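Local coordinates for protein Hpy188I (Helicobacter pylori, PDB 3OQG) that acts as a GIY-YIG family restriction endonuclease that binds its pseudopalindromic DNA site as a dimer and probably cleaves it with the help of a metal ion, at residues D17-S22 against N115-Q120; F41-E46 against Q130-F135; L47-S52 against K124-V129; K67-V72 against I88-K93. All blocks are in the same frame, centred on the assembly; numbering follows the deposited sequence.

Overall arrangement
Interactions 2 and 3 are consecutive lengths of one strand ladder: residues 42-46 pair with 130-133 in interaction 2, and Leu-47 with Val-129 in interaction 3, where the pairing runs out at the connection from helix 113-125. Interaction 4 belongs to the same sheet, where Val-72 N probably bonds to Phe-134 O, and is the most buried of the four, a water-bridged loop contact that also grips the DNA backbone. Interaction 1 is mainly apolar and lies on the first half of helix 113-125, whose last turn leads into interaction 3; the two touch through Lys-124. Main-chain bonds hold both interactions 2 and 3; interaction 2 adds aromatic CH-pi contacts, interaction 3 a weak bond between exposed asparagines. Interactions 1, 2 and 4 also meet the second subunit.

Interaction 1 of 4, residues D17-S22 against N115-Q120; sequences DIILKS and NYFVLQ
Ile-19 reaches from the extended N-terminal arm into the groove between Tyr-116, Phe-117 and Gln-120 on helix 113-125. Its two branches divide the work. CG1 stands beside the backbone N (chi1 -57°), and a second bend carries CD1 down to Tyr-116 CE2, 3.7 Å away, with the two side chains crossing at about a right angle. CG2, anti to the backbone N, settles instead on the helix backbone, 3.5 Å from Gln-120 C. Gln-120 CB lies against both Ile-19 CG2 and CD1; beyond it the chain bends at chi2 and NE2 goes to Gly-101 O. Phe-117, with CG anti to the backbone N (chi1 164°), presents its ring edge to the arm: Ile-18 O lies in the ring plane, 3.2 Å from Phe-117 CE1. Leu-20 CG adds an apolar touch at 4.1 Å to the same CE1, and Leu-20 and Phe-117 both also pack on Phe-82 of strand 80-87. A water joins Asp-17 O, at 2.7 Å, to Tyr-116 OH, at 2.6 Å. Apolar fit, an electropositive ring edge turned to a carbonyl and one bridging water thus join the two segments, and Leu-20 N to Ser-121 OG is the direct polar link just beyond them.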
# COMPACT_ATOMS: atom_id res chain seq x y z
N ASP A 17 15.22 2.07 -10.36
CA ASP A 17 15.74 2.95 -11.43
C ASP A 17 16.10 2.15 -12.68
O ASP A 17 16.18 2.73 -13.77
CB ASP A 17 17.02 3.68 -11.01
CG ASP A 17 16.83 4.75 -9.95
OD1 ASP A 17 15.69 5.14 -9.62
OD2 ASP A 17 17.89 5.24 -9.46
N ILE A 18 16.38 0.86 -12.53
CA ILE A 18 16.91 0.05 -13.62
C ILE A 18 15.79 -0.67 -14.34
O ILE A 18 15.26 -1.69 -13.86
CB ILE A 18 17.97 -0.99 -13.16
CG1 ILE A 18 19.10 -0.31 -12.39
CG2 ILE A 18 18.52 -1.73 -14.38
CD1 ILE A 18 19.93 -1.29 -11.55
N ILE A 19 15.41 -0.11 -15.48
CA ILE A 19 14.31 -0.66 -16.27
C ILE A 19 14.86 -1.81 -17.13
O ILE A 19 15.95 -1.70 -17.70
CB ILE A 19 13.67 0.42 -17.14
CG1 ILE A 19 13.18 1.60 -16.29
CG2 ILE A 19 12.56 -0.18 -18.00
CD1 ILE A 19 12.28 1.22 -15.13
N LEU A 20 14.15 -2.92 -17.17
CA LEU A 20 14.57 -4.04 -18.03
C LEU A 20 14.44 -3.64 -19.49
O LEU A 20 13.50 -2.93 -19.86
CB LEU A 20 13.76 -5.29 -17.71
CG LEU A 20 13.79 -5.73 -16.24
CD1 LEU A 20 13.24 -7.16 -16.12
CD2 LEU A 20 15.22 -5.64 -15.63
N LYS A 21 15.38 -4.12 -20.32
CA LYS A 21 15.48 -3.61 -21.70
C LYS A 21 14.96 -4.57 -22.77
O LYS A 21 14.61 -4.14 -23.87
CB LYS A 21 16.90 -3.11 -22.04
CG LYS A 21 18.05 -4.03 -21.63
CD LYS A 21 19.42 -3.34 -21.69
CE LYS A 21 20.14 -3.58 -22.99
NZ LYS A 21 21.43 -2.84 -23.04
N SER A 22 14.85 -5.86 -22.44
CA SER A 22 14.39 -6.86 -23.39
C SER A 22 14.12 -8.17 -22.70
O SER A 22 14.48 -8.35 -21.54
CB SER A 22 15.41 -7.09 -24.50
OG SER A 22 16.47 -7.91 -24.05
N ASN A 115 5.36 0.62 -9.58
CA ASN A 115 4.54 0.74 -10.78
C ASN A 115 5.37 1.30 -11.94
O ASN A 115 5.24 0.86 -13.09
CB ASN A 115 3.29 1.57 -10.53
CG ASN A 115 2.24 0.80 -9.76
OD1 ASN A 115 2.24 -0.43 -9.77
ND2 ASN A 115 1.35 1.52 -9.09
N TYR A 116 6.26 2.23 -11.63
CA TYR A 116 7.21 2.75 -12.63
C TYR A 116 8.12 1.67 -13.20
O TYR A 116 8.22 1.50 -14.41
CB TYR A 116 8.04 3.86 -12.00
CG TYR A 116 9.19 4.31 -12.84
CD1 TYR A 116 9.01 5.08 -13.98
CD2 TYR A 116 10.49 3.95 -12.50
CE1 TYR A 116 10.12 5.49 -14.76
CE2 TYR A 116 11.59 4.37 -13.25
CZ TYR A 116 11.40 5.11 -14.38
OH TYR A 116 12.53 5.51 -15.10
N PHE A 117 8.79 0.92 -12.32
CA PHE A 117 9.67 -0.15 -12.76
C PHE A 117 8.91 -1.19 -13.60
O PHE A 117 9.38 -1.62 -14.66
CB PHE A 117 10.37 -0.80 -11.57
CG PHE A 117 10.99 -2.14 -11.90
CD1 PHE A 117 12.16 -2.21 -12.64
CD2 PHE A 117 10.33 -3.32 -11.58
CE1 PHE A 117 12.69 -3.44 -13.02
CE2 PHE A 117 10.85 -4.55 -11.96
CZ PHE A 117 12.03 -4.61 -12.68
N VAL A 118 7.75 -1.63 -13.13
CA VAL A 118 6.99 -2.65 -13.85
C VAL A 118 6.43 -2.14 -15.19
O VAL A 118 6.63 -2.78 -16.22
CB VAL A 118 5.89 -3.30 -12.97
CG1 VAL A 118 5.05 -4.28 -13.81
CG2 VAL A 118 6.51 -4.00 -11.78
N LEU A 119 5.76 -0.99 -15.20
CA LEU A 119 5.18 -0.52 -16.46
C LEU A 119 6.30 -0.30 -17.50
O LEU A 119 6.19 -0.74 -18.65
CB LEU A 119 4.41 0.77 -16.24
CG LEU A 119 3.83 1.37 -17.53
CD1 LEU A 119 2.77 0.44 -18.07
CD2 LEU A 119 3.25 2.77 -17.29
N GLN A 120 7.37 0.37 -17.09
CA GLN A 120 8.43 0.74 -18.04
C GLN A 120 9.14 -0.51 -18.54
O GLN A 120 9.48 -0.59 -19.73
CB GLN A 120 9.41 1.74 -17.47
CG GLN A 120 8.80 3.10 -17.12
CD GLN A 120 8.06 3.72 -18.27
OE1 GLN A 120 8.53 3.71 -19.43
NE2 GLN A 120 6.89 4.29 -17.98
O HOH W 1 14.98 5.11 -14.20

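Interaction 2 of 4, residues F41-E46 against Q130-F135; sequences FNLLCE and QVYAFF
With CG beside the backbone N (chi1 -77°), the Phe-41 ring lies beneath Phe-134 CB, while Phe-134, its CG anti to the backbone N (chi1 164°), carries its own ring off. Phe-134 CB sits over the centre of the Phe-41 ring, 3.5 Å from the centroid, in a CH-pi contact; the two rings themselves meet obliquely. The contact joins strands 42-50 and 129-134, neighbours in the antiparallel five-stranded sheet. On the face of Leu-43, Tyr-132, Glu-46 and Gln-130, a second CH-pi contact places Leu-43 CD1 over Tyr-132, 4.2 Å from its centroid. Glu-46 and Gln-130 run side by side, and Gln-130 NE2 donates to the anti side of Glu-46 OE2 at 2.9 Å; Glu-46 OE1 is taken by Asn-59. On the face of Cys-45, Val-131 and Ala-133, Cys-45 SG packs on Val-131 CB; Leu-44 CD2 reaches Ala-133 CB at 3.7 Å. The register shifts by one after the Leu-43/Tyr-132 pair: Leu-44 and Cys-45 both face Val-131, a classic beta bulge, and Val-131 O accepts a short bond from Leu-44 N (2.8 Å) and a weak one from Cys-45 N (3.4 Å). One carbonyl thus serves two amides, so the extra residue is accommodated without interrupting the hydrogen-bonded ladder.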
# COMPACT_ATOMS: atom_id res chain seq x y z
N PHE A 41 -3.18 -22.13 -9.48
CA PHE A 41 -3.32 -20.95 -10.32
C PHE A 41 -3.94 -21.29 -11.65
O PHE A 41 -3.72 -22.39 -12.21
CB PHE A 41 -1.94 -20.31 -10.55
CG PHE A 41 -1.44 -19.52 -9.38
CD1 PHE A 41 -1.39 -18.14 -9.43
CD2 PHE A 41 -1.05 -20.17 -8.21
CE1 PHE A 41 -0.95 -17.40 -8.35
CE2 PHE A 41 -0.60 -19.47 -7.14
CZ PHE A 41 -0.54 -18.07 -7.19
N ASN A 42 -4.72 -20.35 -12.17
CA ASN A 42 -5.36 -20.49 -13.46
C ASN A 42 -5.13 -19.20 -14.26
O ASN A 42 -5.14 -18.10 -13.71
CB ASN A 42 -6.85 -20.73 -13.29
CG ASN A 42 -7.15 -21.94 -12.42
OD1 ASN A 42 -7.69 -21.80 -11.31
ND2 ASN A 42 -6.82 -23.12 -12.91
N LEU A 43 -4.91 -19.34 -15.56
CA LEU A 43 -4.78 -18.17 -16.44
C LEU A 43 -5.98 -17.24 -16.30
O LEU A 43 -7.14 -17.67 -16.43
CB LEU A 43 -4.66 -18.64 -17.90
CG LEU A 43 -4.41 -17.56 -18.95
CD1 LEU A 43 -3.08 -16.86 -18.70
CD2 LEU A 43 -4.41 -18.24 -20.30
N LEU A 44 -5.70 -15.97 -16.06
CA LEU A 44 -6.74 -14.97 -15.79
C LEU A 44 -6.93 -14.01 -16.95
O LEU A 44 -8.05 -13.73 -17.34
CB LEU A 44 -6.41 -14.21 -14.50
CG LEU A 44 -7.38 -13.10 -14.10
CD1 LEU A 44 -8.79 -13.61 -13.88
CD2 LEU A 44 -6.84 -12.34 -12.86
N CYS A 45 -5.82 -13.49 -17.49
CA CYS A 45 -5.86 -12.50 -18.56
C CYS A 45 -4.46 -12.34 -19.11
O CYS A 45 -3.52 -12.97 -18.63
CB CYS A 45 -6.37 -11.14 -18.04
SG CYS A 45 -5.38 -10.34 -16.77
N GLU A 46 -4.34 -11.52 -20.14
CA GLU A 46 -3.05 -11.12 -20.66
C GLU A 46 -3.00 -9.62 -20.63
O GLU A 46 -4.05 -8.94 -20.76
CB GLU A 46 -2.86 -11.59 -22.10
CG GLU A 46 -2.56 -13.03 -22.23
CD GLU A 46 -2.59 -13.50 -23.64
OE1 GLU A 46 -3.60 -13.18 -24.35
OE2 GLU A 46 -1.62 -14.17 -24.05
N GLN A 130 1.33 -13.00 -19.81
CA GLN A 130 0.30 -13.85 -19.28
C GLN A 130 0.18 -13.62 -17.78
O GLN A 130 1.21 -13.59 -17.06
CB GLN A 130 0.56 -15.32 -19.61
CG GLN A 130 0.39 -15.68 -21.09
CD GLN A 130 1.47 -15.10 -21.98
OE1 GLN A 130 2.66 -15.28 -21.72
NE2 GLN A 130 1.08 -14.38 -23.03
N VAL A 131 -1.06 -13.52 -17.30
CA VAL A 131 -1.35 -13.33 -15.90
C VAL A 131 -2.10 -14.55 -15.37
O VAL A 131 -3.21 -14.81 -15.78
CB VAL A 131 -2.18 -12.08 -15.60
CG1 VAL A 131 -2.31 -11.87 -14.07
CG2 VAL A 131 -1.55 -10.85 -16.27
N TYR A 132 -1.44 -15.29 -14.49
CA TYR A 132 -2.06 -16.42 -13.78
C TYR A 132 -2.45 -15.98 -12.39
O TYR A 132 -1.76 -15.15 -11.77
CB TYR A 132 -1.08 -17.61 -13.71
CG TYR A 132 -0.68 -18.20 -15.04
CD1 TYR A 132 -1.34 -19.32 -15.56
CD2 TYR A 132 0.38 -17.69 -15.77
CE1 TYR A 132 -0.96 -19.89 -16.79
CE2 TYR A 132 0.72 -18.23 -17.01
CZ TYR A 132 0.07 -19.34 -17.50
OH TYR A 132 0.46 -19.90 -18.70
N ALA A 133 -3.57 -16.50 -11.90
CA ALA A 133 -4.13 -16.01 -10.63
C ALA A 133 -4.63 -17.12 -9.74
O ALA A 133 -5.09 -18.17 -10.21
CB ALA A 133 -5.26 -15.05 -10.89
N PHE A 134 -4.61 -16.81 -8.45
CA PHE A 134 -5.16 -17.65 -7.39
C PHE A 134 -6.00 -16.75 -6.51
O PHE A 134 -5.50 -15.70 -6.07
CB PHE A 134 -4.02 -18.23 -6.57
CG PHE A 134 -4.44 -18.80 -5.25
CD1 PHE A 134 -5.33 -19.86 -5.19
CD2 PHE A 134 -3.95 -18.26 -4.05
CE1 PHE A 134 -5.73 -20.38 -3.96
CE2 PHE A 134 -4.35 -18.79 -2.83
CZ PHE A 134 -5.24 -19.85 -2.79
N PHE A 135 -7.27 -17.13 -6.28
CA PHE A 135 -8.18 -16.35 -5.46
C PHE A 135 -8.40 -17.10 -4.14
O PHE A 135 -9.13 -18.10 -4.12
CB PHE A 135 -9.52 -16.12 -6.17
CG PHE A 135 -9.42 -15.29 -7.41
CD1 PHE A 135 -9.62 -13.91 -7.36
CD2 PHE A 135 -9.12 -15.86 -8.64
CE1 PHE A 135 -9.52 -13.14 -8.49
CE2 PHE A 135 -9.01 -15.08 -9.78
CZ PHE A 135 -9.21 -13.72 -9.70
O HOH W 2 -7.96 -18.86 -10.53

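Interaction 3 of 4, residues L47-S52 against K124-V129; sequences LVPNNS and KINKIV
This contact is the end of the antiparallel ladder between strands 42-50 and 129-134, where the pairing gives way to the turn that leaves helix 113-125. Leu-47 and Val-129 form its hydrogen-bonded pair: Leu-47 N donates to Val-129 O at 2.8 Å and Val-129 N to Leu-47 O at 2.9 Å. The Leu-47 and Val-129 CB atoms are 4.0 Å apart, on the face of the sheet where both side chains also touch Phe-75 of strand 71-77, the neighbour of strand 129-134. Leu-47 O also receives a CA-H contact from Ile-128, whose CG2, anti to the backbone N, lies near the same oxygen. Pro-49, which has no N-H to extend the ladder, turns its ring toward the connection and brings CG to within 3.3 Å of Lys-127 O. Beyond it, Asn-126 leaves the helix with positive phi (59°). Its CG is anti to the backbone N (chi1 -160°), which swings OD1 across to Pro-49 CB, 3.6 Å away, and to Asn-51. The amide planes of Asn-51 and Asn-126 are almost perpendicular, and the bond from Asn-51 ND2 to Asn-126 OD1 is weak, long at 3.3 Å and strongly bent; the stronger partner of ND2 is Leu-123 O. Two firm main-chain bonds therefore fix the strand end, while the asparagine pair adds only a loose polar tie beside the helix terminus.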
# COMPACT_ATOMS: atom_id res chain seq x y z
N LEU A 47 -1.79 -9.10 -20.47
CA LEU A 47 -1.51 -7.67 -20.57
C LEU A 47 -0.77 -7.39 -21.89
O LEU A 47 0.24 -8.04 -22.20
CB LEU A 47 -0.64 -7.20 -19.40
CG LEU A 47 -1.11 -7.62 -18.00
CD1 LEU A 47 -0.20 -7.07 -16.89
CD2 LEU A 47 -2.59 -7.24 -17.80
N VAL A 48 -1.29 -6.43 -22.63
CA VAL A 48 -0.74 -6.07 -23.93
C VAL A 48 -0.11 -4.69 -23.88
O VAL A 48 -0.82 -3.69 -23.66
CB VAL A 48 -1.84 -6.06 -24.99
CG1 VAL A 48 -1.22 -5.78 -26.34
CG2 VAL A 48 -2.64 -7.37 -24.99
N PRO A 49 1.23 -4.60 -24.05
CA PRO A 49 1.87 -3.29 -24.03
C PRO A 49 1.41 -2.44 -25.17
O PRO A 49 1.30 -2.92 -26.32
CB PRO A 49 3.36 -3.61 -24.19
CG PRO A 49 3.48 -4.97 -23.72
CD PRO A 49 2.25 -5.66 -24.17
N ASN A 50 1.11 -1.19 -24.84
CA ASN A 50 0.80 -0.18 -25.81
C ASN A 50 1.76 1.00 -25.60
O ASN A 50 1.49 1.92 -24.83
CB ASN A 50 -0.65 0.24 -25.70
CG ASN A 50 -1.07 1.17 -26.82
OD1 ASN A 50 -0.24 1.91 -27.39
ND2 ASN A 50 -2.37 1.20 -27.11
N ASN A 51 2.91 0.93 -26.27
CA ASN A 51 3.96 1.94 -26.09
C ASN A 51 3.54 3.35 -26.44
O ASN A 51 3.87 4.31 -25.72
CB ASN A 51 5.25 1.53 -26.83
CG ASN A 51 6.17 0.74 -25.94
OD1 ASN A 51 6.89 1.32 -25.12
ND2 ASN A 51 6.14 -0.60 -26.07
N SER A 52 2.80 3.52 -27.54
CA SER A 52 2.40 4.86 -27.93
C SER A 52 1.58 5.53 -26.83
O SER A 52 1.73 6.74 -26.60
CB SER A 52 1.59 4.84 -29.22
OG SER A 52 1.25 6.17 -29.59
N LYS A 124 9.09 -1.78 -22.44
CA LYS A 124 10.38 -1.92 -23.13
C LYS A 124 10.60 -3.33 -23.68
O LYS A 124 11.06 -3.50 -24.82
CB LYS A 124 11.53 -1.52 -22.20
CG LYS A 124 12.91 -1.51 -22.80
CD LYS A 124 13.11 -0.45 -23.90
CE LYS A 124 14.53 -0.51 -24.49
NZ LYS A 124 14.77 -1.79 -25.27
N ILE A 125 10.26 -4.33 -22.87
CA ILE A 125 10.35 -5.73 -23.29
C ILE A 125 9.37 -5.95 -24.44
O ILE A 125 9.65 -6.65 -25.42
CB ILE A 125 10.04 -6.66 -22.13
CG1 ILE A 125 11.16 -6.59 -21.06
CG2 ILE A 125 9.80 -8.10 -22.62
CD1 ILE A 125 10.76 -7.28 -19.75
N ASN A 126 8.22 -5.29 -24.32
CA ASN A 126 7.23 -5.19 -25.40
C ASN A 126 6.73 -6.56 -25.86
O ASN A 126 6.55 -6.82 -27.07
CB ASN A 126 7.79 -4.36 -26.54
CG ASN A 126 6.71 -3.81 -27.46
OD1 ASN A 126 5.54 -3.64 -27.07
ND2 ASN A 126 7.11 -3.50 -28.69
N LYS A 127 6.46 -7.41 -24.87
CA LYS A 127 5.81 -8.69 -25.11
C LYS A 127 4.49 -8.76 -24.35
O LYS A 127 4.30 -8.11 -23.32
CB LYS A 127 6.70 -9.85 -24.65
CG LYS A 127 8.07 -9.93 -25.30
CD LYS A 127 7.99 -10.19 -26.78
CE LYS A 127 9.37 -10.19 -27.44
NZ LYS A 127 9.27 -10.58 -28.89
N ILE A 128 3.58 -9.57 -24.87
CA ILE A 128 2.32 -9.83 -24.18
C ILE A 128 2.65 -10.63 -22.91
O ILE A 128 3.54 -11.51 -22.92
CB ILE A 128 1.31 -10.54 -25.09
CG1 ILE A 128 0.83 -9.56 -26.19
CG2 ILE A 128 0.15 -11.01 -24.30
CD1 ILE A 128 0.12 -10.24 -27.35
N VAL A 129 2.01 -10.25 -21.80
CA VAL A 129 2.25 -10.86 -20.51
C VAL A 129 1.08 -11.74 -20.14
O VAL A 129 -0.06 -11.28 -20.15
CB VAL A 129 2.41 -9.78 -19.41
CG1 VAL A 129 2.69 -10.39 -18.08
CG2 VAL A 129 3.46 -8.77 -19.81

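Interaction 4 of 4, residues K67-V72 against I88-K93; sequences KNEGLV and ITPITK. With nucleotides of chain C.
Pro-90 and Glu-69 bring together the loop before strand 71-77 and the turn that starts helix 91-98. The apolar part centres on the proline ring: Glu-69 CG, beside its backbone N (chi1 -59°), runs alongside it, 3.9 Å from Pro-90 CD. Deeper in, Leu-71 CD1 meets Ile-91 CD1 at 4.3 Å.

No direct N-H or O-H hydrogen bond links the two segments. Carbonyl oxygens approach carbon instead: Thr-89 O lies against Leu-71 CD2, and Asn-68 O takes a CA-H contact from Pro-90 CA at 3.3 Å. Water supplies the polar connections. One molecule donates to Asn-68 O and accepts from Ile-91 N, at 2.9 Å, taking the N-H of Ile-91 at the first turn, just after Pro-90 at the N-cap position. Two others donate to Glu-69 OE2, one also giving a proton to Ile-88 O and the other accepting from Lys-93 NZ. Glu-69 OE2 and Lys-93 NZ, 5.1 Å apart, are thus bridged through water.

The nucleic acid contact is direct: Ile-88 N donates to OP1 of DA7 of chain C at 2.7 Å, with an N-H...O angle of 163°. Ile-88 CG1, between the backbone N and carbonyl carbon (chi1 69°), leans against the same oxygen. His-86, seen to bind calcium, lies close by.

Gly-70 and Leu-71 form a G1 beta bulge opposite Ser-87 of strand 80-87. Beyond it, Leu-44 of strand 42-50 touches both Leu-71 and Ile-91, Val-72 bonds through its backbone to strand 129-134, and Ser-155 of the second subunit packs on Ile-88 and Val-72.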
# COMPACT_ATOMS: atom_id res chain seq x y z
N LYS A 67 -13.95 -9.56 -12.30
CA LYS A 67 -14.41 -8.62 -11.26
C LYS A 67 -14.22 -9.18 -9.83
O LYS A 67 -14.60 -8.55 -8.85
CB LYS A 67 -15.85 -8.14 -11.54
CG LYS A 67 -15.97 -7.26 -12.82
CD LYS A 67 -17.41 -6.71 -13.10
CE LYS A 67 -17.38 -5.60 -14.18
NZ LYS A 67 -18.71 -4.91 -14.43
N ASN A 68 -13.62 -10.37 -9.73
CA ASN A 68 -13.30 -10.99 -8.44
C ASN A 68 -12.18 -10.25 -7.72
O ASN A 68 -11.18 -9.90 -8.33
CB ASN A 68 -12.88 -12.46 -8.62
CG ASN A 68 -14.02 -13.44 -8.42
OD1 ASN A 68 -15.19 -13.08 -8.51
ND2 ASN A 68 -13.67 -14.69 -8.14
N GLU A 69 -12.35 -10.05 -6.41
CA GLU A 69 -11.41 -9.26 -5.59
C GLU A 69 -10.59 -10.15 -4.68
O GLU A 69 -11.13 -11.08 -4.08
CB GLU A 69 -12.22 -8.31 -4.71
CG GLU A 69 -13.08 -7.35 -5.47
CD GLU A 69 -13.79 -6.36 -4.58
OE1 GLU A 69 -14.51 -6.80 -3.66
OE2 GLU A 69 -13.61 -5.15 -4.80
N GLY A 70 -9.30 -9.86 -4.51
CA GLY A 70 -8.45 -10.61 -3.60
C GLY A 70 -7.80 -11.78 -4.29
O GLY A 70 -8.35 -12.89 -4.34
N LEU A 71 -6.62 -11.53 -4.86
CA LEU A 71 -5.90 -12.55 -5.62
C LEU A 71 -4.39 -12.44 -5.42
O LEU A 71 -3.87 -11.36 -5.10
CB LEU A 71 -6.21 -12.44 -7.12
CG LEU A 71 -5.71 -11.22 -7.90
CD1 LEU A 71 -5.61 -11.53 -9.43
CD2 LEU A 71 -6.65 -10.05 -7.64
N VAL A 72 -3.72 -13.56 -5.61
CA VAL A 72 -2.31 -13.57 -5.90
C VAL A 72 -2.17 -13.77 -7.40
O VAL A 72 -2.90 -14.56 -8.01
CB VAL A 72 -1.56 -14.69 -5.13
CG1 VAL A 72 -0.06 -14.63 -5.43
CG2 VAL A 72 -1.82 -14.57 -3.63
N ILE A 88 -6.05 -6.71 -3.28
CA ILE A 88 -7.39 -6.84 -2.68
C ILE A 88 -8.49 -6.37 -3.64
O ILE A 88 -9.67 -6.49 -3.33
CB ILE A 88 -7.50 -6.09 -1.32
CG1 ILE A 88 -7.46 -4.56 -1.53
CG2 ILE A 88 -6.38 -6.60 -0.40
CD1 ILE A 88 -7.73 -3.70 -0.31
N THR A 89 -8.09 -5.82 -4.77
CA THR A 89 -9.04 -5.36 -5.80
C THR A 89 -9.08 -6.40 -6.93
O THR A 89 -8.32 -7.37 -6.90
CB THR A 89 -8.64 -3.94 -6.33
OG1 THR A 89 -7.49 -4.05 -7.17
CG2 THR A 89 -8.37 -2.97 -5.17
N PRO A 90 -9.95 -6.20 -7.95
CA PRO A 90 -9.84 -7.03 -9.16
C PRO A 90 -8.57 -6.73 -9.95
O PRO A 90 -7.97 -5.68 -9.77
CB PRO A 90 -11.08 -6.64 -9.98
CG PRO A 90 -12.00 -5.98 -9.01
CD PRO A 90 -11.08 -5.26 -8.06
N ILE A 91 -8.15 -7.67 -10.81
CA ILE A 91 -6.96 -7.46 -11.63
C ILE A 91 -7.01 -6.15 -12.42
O ILE A 91 -5.97 -5.51 -12.67
CB ILE A 91 -6.71 -8.67 -12.59
CG1 ILE A 91 -5.32 -8.58 -13.20
CG2 ILE A 91 -7.89 -8.87 -13.60
CD1 ILE A 91 -4.15 -8.60 -12.18
N THR A 92 -8.20 -5.76 -12.85
CA THR A 92 -8.35 -4.59 -13.69
C THR A 92 -7.86 -3.33 -12.97
O THR A 92 -7.17 -2.51 -13.55
CB THR A 92 -9.81 -4.41 -14.15
OG1 THR A 92 -10.69 -4.41 -13.02
CG2 THR A 92 -10.20 -5.54 -15.10
N LYS A 93 -8.23 -3.19 -11.70
CA LYS A 93 -7.78 -2.06 -10.88
C LYS A 93 -6.26 -2.12 -10.61
O LYS A 93 -5.57 -1.08 -10.62
CB LYS A 93 -8.58 -1.97 -9.58
CG LYS A 93 -10.04 -1.54 -9.79
CD LYS A 93 -10.64 -1.20 -8.44
CE LYS A 93 -12.12 -1.02 -8.50
NZ LYS A 93 -12.63 -0.72 -7.13
P DA C 7 -3.93 -3.35 -3.88
OP1 DA C 7 -4.76 -4.34 -3.16
OP2 DA C 7 -3.83 -3.42 -5.36
O5' DA C 7 -4.44 -1.90 -3.50
C5' DA C 7 -4.47 -1.49 -2.13
C4' DA C 7 -5.19 -0.16 -1.98
O4' DA C 7 -4.39 0.90 -2.56
C3' DA C 7 -6.57 -0.08 -2.63
O3' DA C 7 -7.47 0.58 -1.73
C2' DA C 7 -6.33 0.74 -3.88
C1' DA C 7 -5.14 1.62 -3.52
N9 DA C 7 -4.25 1.89 -4.66
C8 DA C 7 -3.53 0.97 -5.38
N7 DA C 7 -2.83 1.49 -6.36
C5 DA C 7 -3.10 2.85 -6.27
C6 DA C 7 -2.67 3.95 -7.03
N6 DA C 7 -1.83 3.86 -8.07
N1 DA C 7 -3.13 5.17 -6.68
C2 DA C 7 -3.97 5.27 -5.64
N3 DA C 7 -4.45 4.31 -4.85
C4 DA C 7 -3.97 3.11 -5.22
O HOH W 3 -9.67 -10.12 -10.72
O HOH W 4 -11.69 -4.41 -3.23
O HOH W 5 -12.29 -3.07 -5.74